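Local coordinates for protein putative primosome component (Streptococcus pyogenes serotype M3, PDB 2QGZ) that probably binds ATP through a P-loop NTPase domain and helps load the replicative helicase onto DNA as a primosome component, at residues L237-I240 against L241-R244; L114-S117 against Y118-I121. All coordinates share one frame; numbering follows the deposited sequence.

Contact 1 of 2, residues L237-I240 against L241-R244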
ATOM      1  N   LEU A 237       4.696 -13.329  -1.846  1.00 43.54           N
ATOM      2  CA  LEU A 237       4.010 -12.197  -2.451  1.00 42.11           C
ATOM      3  C   LEU A 237       2.993 -12.700  -3.469  1.00 41.96           C
ATOM      4  O   LEU A 237       1.848 -12.253  -3.499  1.00 42.18           O
ATOM      5  CB  LEU A 237       5.024 -11.281  -3.139  1.00 40.46           C
ATOM      6  CG  LEU A 237       4.703  -9.806  -3.407  1.00 42.56           C
ATOM      7  CD1 LEU A 237       4.767  -9.546  -4.896  1.00 41.89           C
ATOM      8  CD2 LEU A 237       3.344  -9.431  -2.839  1.00 40.12           C
ATOM      9  N   GLN A 238       3.421 -13.650  -4.293  1.00 42.17           N
ATOM     10  CA  GLN A 238       2.573 -14.218  -5.332  1.00 39.50           C
ATOM     11  C   GLN A 238       1.297 -14.816  -4.746  1.00 38.79           C
ATOM     12  O   GLN A 238       0.208 -14.610  -5.278  1.00 37.79           O
ATOM     13  CB  GLN A 238       3.361 -15.280  -6.107  1.00 42.03           C
ATOM     14  CG  GLN A 238       2.837 -15.573  -7.507  1.00 43.08           C
ATOM     15  CD  GLN A 238       1.572 -16.404  -7.506  1.00 44.02           C
ATOM     16  OE1 GLN A 238       0.678 -16.200  -8.330  1.00 45.33           O
ATOM     17  NE2 GLN A 238       1.493 -17.353  -6.580  1.00 42.91           N
ATOM     18  N   VAL A 239       1.420 -15.537  -3.639  1.00 38.90           N
ATOM     19  CA  VAL A 239       0.253 -16.160  -3.031  1.00 38.07           C
ATOM     20  C   VAL A 239      -0.650 -15.137  -2.350  1.00 37.59           C
ATOM     21  O   VAL A 239      -1.872 -15.223  -2.449  1.00 35.33           O
ATOM     22  CB  VAL A 239       0.662 -17.243  -2.010  1.00 39.20           C
ATOM     23  CG1 VAL A 239      -0.576 -18.012  -1.524  1.00 38.53           C
ATOM     24  CG2 VAL A 239       1.636 -18.204  -2.658  1.00 41.37           C
ATOM     25  N   ILE A 240      -0.047 -14.174  -1.656  1.00 36.53           N
ATOM     26  CA  ILE A 240      -0.823 -13.143  -0.990  1.00 34.27           C
ATOM     27  C   ILE A 240      -1.615 -12.377  -2.041  1.00 32.73           C
ATOM     28  O   ILE A 240      -2.807 -12.151  -1.880  1.00 33.21           O
ATOM     29  CB  ILE A 240       0.086 -12.151  -0.212  1.00 35.76           C
ATOM     30  CG1 ILE A 240       0.591 -12.806   1.077  1.00 34.79           C
ATOM     31  CG2 ILE A 240      -0.679 -10.863   0.112  1.00 35.15           C
ATOM     32  CD1 ILE A 240       1.580 -11.944   1.836  1.00 34.78           C
ATOM     33  N   LEU A 241      -0.956 -11.983  -3.121  1.00 32.21           N
ATOM     34  CA  LEU A 241      -1.642 -11.237  -4.163  1.00 32.62           C
ATOM     35  C   LEU A 241      -2.737 -12.096  -4.793  1.00 33.90           C
ATOM     36  O   LEU A 241      -3.874 -11.638  -4.972  1.00 35.86           O
ATOM     37  CB  LEU A 241      -0.635 -10.754  -5.213  1.00 30.83           C
ATOM     38  CG  LEU A 241      -0.157  -9.288  -5.135  1.00 32.77           C
ATOM     39  CD1 LEU A 241      -0.178  -8.757  -3.710  1.00 31.41           C
ATOM     40  CD2 LEU A 241       1.242  -9.178  -5.738  1.00 28.40           C
ATOM     41  N   GLN A 242      -2.407 -13.346  -5.101  1.00 32.63           N
ATOM     42  CA  GLN A 242      -3.368 -14.272  -5.700  1.00 31.54           C
ATOM     43  C   GLN A 242      -4.623 -14.359  -4.840  1.00 31.68           C
ATOM     44  O   GLN A 242      -5.739 -14.249  -5.333  1.00 32.46           O
ATOM     45  CB  GLN A 242      -2.745 -15.657  -5.818  1.00 32.91           C
ATOM     46  CG  GLN A 242      -3.673 -16.706  -6.339  1.00 33.80           C
ATOM     47  CD  GLN A 242      -2.978 -18.043  -6.492  1.00 35.43           C
ATOM     48  OE1 GLN A 242      -3.326 -18.841  -7.358  1.00 37.66           O
ATOM     49  NE2 GLN A 242      -2.000 -18.299  -5.639  1.00 36.13           N
ATOM     50  N   TYR A 243      -4.432 -14.549  -3.544  1.00 30.71           N
ATOM     51  CA  TYR A 243      -5.547 -14.643  -2.623  1.00 31.49           C
ATOM     52  C   TYR A 243      -6.369 -13.356  -2.553  1.00 33.92           C
ATOM     53  O   TYR A 243      -7.596 -13.411  -2.440  1.00 34.97           O
ATOM     54  CB  TYR A 243      -5.031 -15.007  -1.234  1.00 30.65           C
ATOM     55  CG  TYR A 243      -6.065 -14.901  -0.146  1.00 30.28           C
ATOM     56  CD1 TYR A 243      -6.231 -13.715   0.567  1.00 29.28           C
ATOM     57  CD2 TYR A 243      -6.872 -15.992   0.184  1.00 31.00           C
ATOM     58  CE1 TYR A 243      -7.176 -13.614   1.589  1.00 31.54           C
ATOM     59  CE2 TYR A 243      -7.817 -15.912   1.206  1.00 31.47           C
ATOM     60  CZ  TYR A 243      -7.967 -14.719   1.904  1.00 34.01           C
ATOM     61  OH  TYR A 243      -8.911 -14.622   2.902  1.00 32.96           O
ATOM     62  N   ARG A 244      -5.708 -12.199  -2.612  1.00 33.53           N
ATOM     63  CA  ARG A 244      -6.447 -10.949  -2.548  1.00 34.42           C
ATOM     64  C   ARG A 244      -7.192 -10.704  -3.860  1.00 34.70           C
ATOM     65  O   ARG A 244      -8.240 -10.055  -3.868  1.00 33.56           O
ATOM     66  CB  ARG A 244      -5.518  -9.781  -2.167  1.00 30.63           C
ATOM     67  CG  ARG A 244      -5.021  -9.875  -0.716  1.00 30.52           C
ATOM     68  CD  ARG A 244      -4.124  -8.695  -0.300  1.00 31.87           C
ATOM     69  NE  ARG A 244      -4.893  -7.480  -0.052  1.00 31.49           N
ATOM     70  CZ  ARG A 244      -5.640  -7.262   1.028  1.00 32.85           C
ATOM     71  NH1 ARG A 244      -5.727  -8.174   1.983  1.00 32.26           N
ATOM     72  NH2 ARG A 244      -6.317  -6.131   1.148  1.00 30.95           N
TER
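Leu237 lays its two methyl groups over the end of Leu241, one helical turn later. Leu237 CD2 lies 3.6 Å from Leu241 CD2, and Leu237 CD1 reaches the same methyl. The two side chains cross at a slant. Leu237 CG stands opposite the backbone N (chi1 -157°), which turns its branch along the helix toward Leu241. Both leucines also pack on Leu220 of strand 217-221, and Leu241 reaches Leu288 of helix 281-288. This apolar stripe therefore seats helix 237-247 on the sheet.

The backbone is regular alpha-helix. Four successive i to i+4 hydrogen bonds join the turns. The first, Leu241 N to Leu237 O at 2.8 Å, is nearly straight. The last runs from Arg244 N to Ile240 O at 3.0 Å. The same carbonyl touches the aliphatic stem of the arginine, with Arg244 CG 3.4 Å from Ile240 O. Ile240 and Arg244 lie side by side and point the same way; Ile240 CG2 is 4.1 Å from Arg244 CD.

On another flank the amides of Gln238 and Gln242 meet through their nitrogens, with Gln238 NE2 3.7 Å from Gln242 NE2. Their planes are 66° apart, and no hydrogen bond links the two amides. Gln238 OE1 instead accepts from Arg284 NE.

The Arg244 chain bends at its CG-CD bond (chi3 76°), which turns the guanidinium toward its partners. It donates to Thr251 OG1 and to the carbonyls of Lys213, Val215 and Pro250. Tyr243 OH bonds to Asn214. The buried guanidinium thus has all three nitrogens engaged, mostly by neutral carbonyl oxygens. The chemistry implies two modes of attachment: apolar contacts fix the leucine side of the helix, and directed polar bonds tie Arg244 to the end of helix 210-213, to adjoining loops and to the start of strand 251-255.

Contact 2 of 2, residues L114-S117 against Y118-I121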
ATOM      1  N   LEU A 114       7.360  -0.422  10.241  1.00 45.40           N
ATOM      2  CA  LEU A 114       7.270   0.986   9.871  1.00 45.36           C
ATOM      3  C   LEU A 114       7.166   1.814  11.155  1.00 45.03           C
ATOM      4  O   LEU A 114       6.509   1.408  12.117  1.00 44.96           O
ATOM      5  CB  LEU A 114       6.039   1.231   8.988  1.00 44.78           C
ATOM      6  CG  LEU A 114       6.062   0.703   7.543  1.00 43.82           C
ATOM      7  CD1 LEU A 114       4.689   0.847   6.909  1.00 43.53           C
ATOM      8  CD2 LEU A 114       7.095   1.465   6.729  1.00 39.24           C
ATOM      9  N   PRO A 115       7.826   2.982  11.195  1.00 45.32           N
ATOM     10  CA  PRO A 115       7.759   3.817  12.401  1.00 45.13           C
ATOM     11  C   PRO A 115       6.325   4.179  12.792  1.00 46.17           C
ATOM     12  O   PRO A 115       5.440   4.242  11.942  1.00 46.60           O
ATOM     13  CB  PRO A 115       8.601   5.037  12.026  1.00 44.43           C
ATOM     14  CG  PRO A 115       8.497   5.090  10.522  1.00 45.57           C
ATOM     15  CD  PRO A 115       8.619   3.636  10.141  1.00 45.69           C
ATOM     16  N   LYS A 116       6.107   4.412  14.083  1.00 46.30           N
ATOM     17  CA  LYS A 116       4.792   4.750  14.607  1.00 46.21           C
ATOM     18  C   LYS A 116       4.124   5.973  13.985  1.00 44.07           C
ATOM     19  O   LYS A 116       2.902   6.093  14.023  1.00 42.41           O
ATOM     20  CB  LYS A 116       4.877   4.937  16.127  1.00 51.64           C
ATOM     21  CG  LYS A 116       5.314   3.671  16.870  1.00 56.96           C
ATOM     22  CD  LYS A 116       5.405   3.870  18.386  1.00 62.31           C
ATOM     23  CE  LYS A 116       4.038   4.148  19.015  1.00 63.89           C
ATOM     24  NZ  LYS A 116       4.156   4.452  20.472  1.00 65.40           N
ATOM     25  N   SER A 117       4.907   6.882  13.417  1.00 41.17           N
ATOM     26  CA  SER A 117       4.323   8.081  12.821  1.00 41.12           C
ATOM     27  C   SER A 117       3.362   7.797  11.662  1.00 40.70           C
ATOM     28  O   SER A 117       2.472   8.596  11.400  1.00 39.78           O
ATOM     29  CB  SER A 117       5.419   9.039  12.360  1.00 41.88           C
ATOM     30  OG  SER A 117       6.272   8.410  11.427  1.00 46.48           O
ATOM     31  N   TYR A 118       3.525   6.658  10.989  1.00 39.74           N
ATOM     32  CA  TYR A 118       2.651   6.292   9.867  1.00 40.01           C
ATOM     33  C   TYR A 118       1.225   5.992  10.283  1.00 39.22           C
ATOM     34  O   TYR A 118       0.375   5.721   9.443  1.00 40.19           O
ATOM     35  CB  TYR A 118       3.187   5.069   9.125  1.00 37.88           C
ATOM     36  CG  TYR A 118       4.253   5.376   8.116  1.00 40.58           C
ATOM     37  CD1 TYR A 118       5.589   5.469   8.490  1.00 43.30           C
ATOM     38  CD2 TYR A 118       3.927   5.582   6.776  1.00 41.68           C
ATOM     39  CE1 TYR A 118       6.576   5.758   7.554  1.00 45.12           C
ATOM     40  CE2 TYR A 118       4.901   5.868   5.839  1.00 44.28           C
ATOM     41  CZ  TYR A 118       6.224   5.957   6.232  1.00 46.52           C
ATOM     42  OH  TYR A 118       7.193   6.270   5.304  1.00 49.19           O
ATOM     43  N   ARG A 119       0.973   6.034  11.580  1.00 41.63           N
ATOM     44  CA  ARG A 119      -0.346   5.748  12.122  1.00 42.37           C
ATOM     45  C   ARG A 119      -1.023   7.064  12.508  1.00 42.89           C
ATOM     46  O   ARG A 119      -2.186   7.090  12.907  1.00 40.45           O
ATOM     47  CB  ARG A 119      -0.177   4.826  13.338  1.00 46.37           C
ATOM     48  CG  ARG A 119      -1.452   4.331  13.997  1.00 51.67           C
ATOM     49  CD  ARG A 119      -1.220   2.959  14.649  1.00 52.95           C
ATOM     50  NE  ARG A 119      -0.075   2.969  15.550  1.00 54.62           N
ATOM     51  CZ  ARG A 119       0.757   1.947  15.701  1.00 57.88           C
ATOM     52  NH1 ARG A 119       0.567   0.830  15.010  1.00 56.47           N
ATOM     53  NH2 ARG A 119       1.790   2.047  16.528  1.00 59.19           N
ATOM     54  N   HIS A 120      -0.287   8.166  12.356  1.00 41.90           N
ATOM     55  CA  HIS A 120      -0.815   9.485  12.700  1.00 41.84           C
ATOM     56  C   HIS A 120      -0.704  10.506  11.564  1.00 40.81           C
ATOM     57  O   HIS A 120      -0.396  11.677  11.805  1.00 41.72           O
ATOM     58  CB  HIS A 120      -0.095  10.027  13.946  1.00 42.13           C
ATOM     59  CG  HIS A 120      -0.129   9.092  15.115  1.00 43.48           C
ATOM     60  ND1 HIS A 120      -1.300   8.737  15.753  1.00 44.06           N
ATOM     61  CD2 HIS A 120       0.862   8.419  15.748  1.00 42.77           C
ATOM     62  CE1 HIS A 120      -1.027   7.887  16.728  1.00 43.56           C
ATOM     63  NE2 HIS A 120       0.278   7.677  16.746  1.00 45.15           N
ATOM     64  N   ILE A 121      -0.962  10.075  10.333  1.00 38.51           N
ATOM     65  CA  ILE A 121      -0.893  10.979   9.187  1.00 36.56           C
ATOM     66  C   ILE A 121      -2.287  11.300   8.668  1.00 35.86           C
ATOM     67  O   ILE A 121      -3.039  10.399   8.302  1.00 36.70           O
ATOM     68  CB  ILE A 121      -0.057  10.369   8.047  1.00 36.15           C
ATOM     69  CG1 ILE A 121       1.344  10.038   8.572  1.00 37.51           C
ATOM     70  CG2 ILE A 121       0.042  11.348   6.893  1.00 31.13           C
ATOM     71  CD1 ILE A 121       2.263   9.433   7.550  1.00 39.92           C
TER
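Tyr118 turns one ring edge to Pro115, with Tyr118 CD1 3.6 Å from Pro115 CG. Its CG lies beside its own backbone N and far from its carbonyl carbon (chi1 -83°), which brings the ring back toward Pro115. The carbonyl oxygen of Pro115 also lies in the ring plane at that edge. Leu114 CD2 sits over one ring face.

Three backbone carbonyls are paired in sequence. Tyr118 N donates to Pro115 O at 3.2 Å. Arg119 N donates to Lys116 O at 3.1 Å, and His120 N to Ser117 O at 3.0 Å. These i to i+3 bonds define a short 3-10 turn in the loop between strand 109-112 and helix 131-146.

The Tyr118 hydroxyl is hydrogen-bonded to Ser166 OG, in what appears to be the Walker A P-loop. The ring also meets Tyr167 edge-to-face. The Tyr118 side chain comes within about 4 Å (nearest atoms) of a bound phosphate ion, probably from the crystallisation liquor. The turn thus borders the probable nucleotide pocket of this P-loop NTPase fold.

The lysine chain meets the Arg119 guanidinium with its methylene carbons: Lys116 CG is 3.9 Å from Arg119 NH2, and Lys116 CE lies at the guanidinium edge, in its plane. Their like charges stay apart, with Lys116 NZ 5.2 Å from Arg119 NH2. Arg119 O accepts from Ser106 OG. Ile121 CG1 rests 3.4 Å from Ser117 O, while its side chain packs on helix 165-179.

Contact 2 comes first along the chain and closes before contact 1 opens. Their centres are 25 Å apart, on opposite sides of the chain's centre, and their nearest atoms are about 14 Å apart. Both lie in the IstB-like ATP-binding part of the chain, around one parallel beta-sheet. Contact 2 follows strand 109-112, one of the two edge strands, and meets helix 165-179, beside the probable P-loop. Contact 1 lies on helix 237-247, between strands 217-221 and 251-255 in the chain. These strands are neighbours, so helix 237-247 forms part of a beta-alpha-beta connection. Contact 2 is thus near the likely nucleotide site, while contact 1 packs its helix against strand 217-221 and helices 189-197 and 281-288.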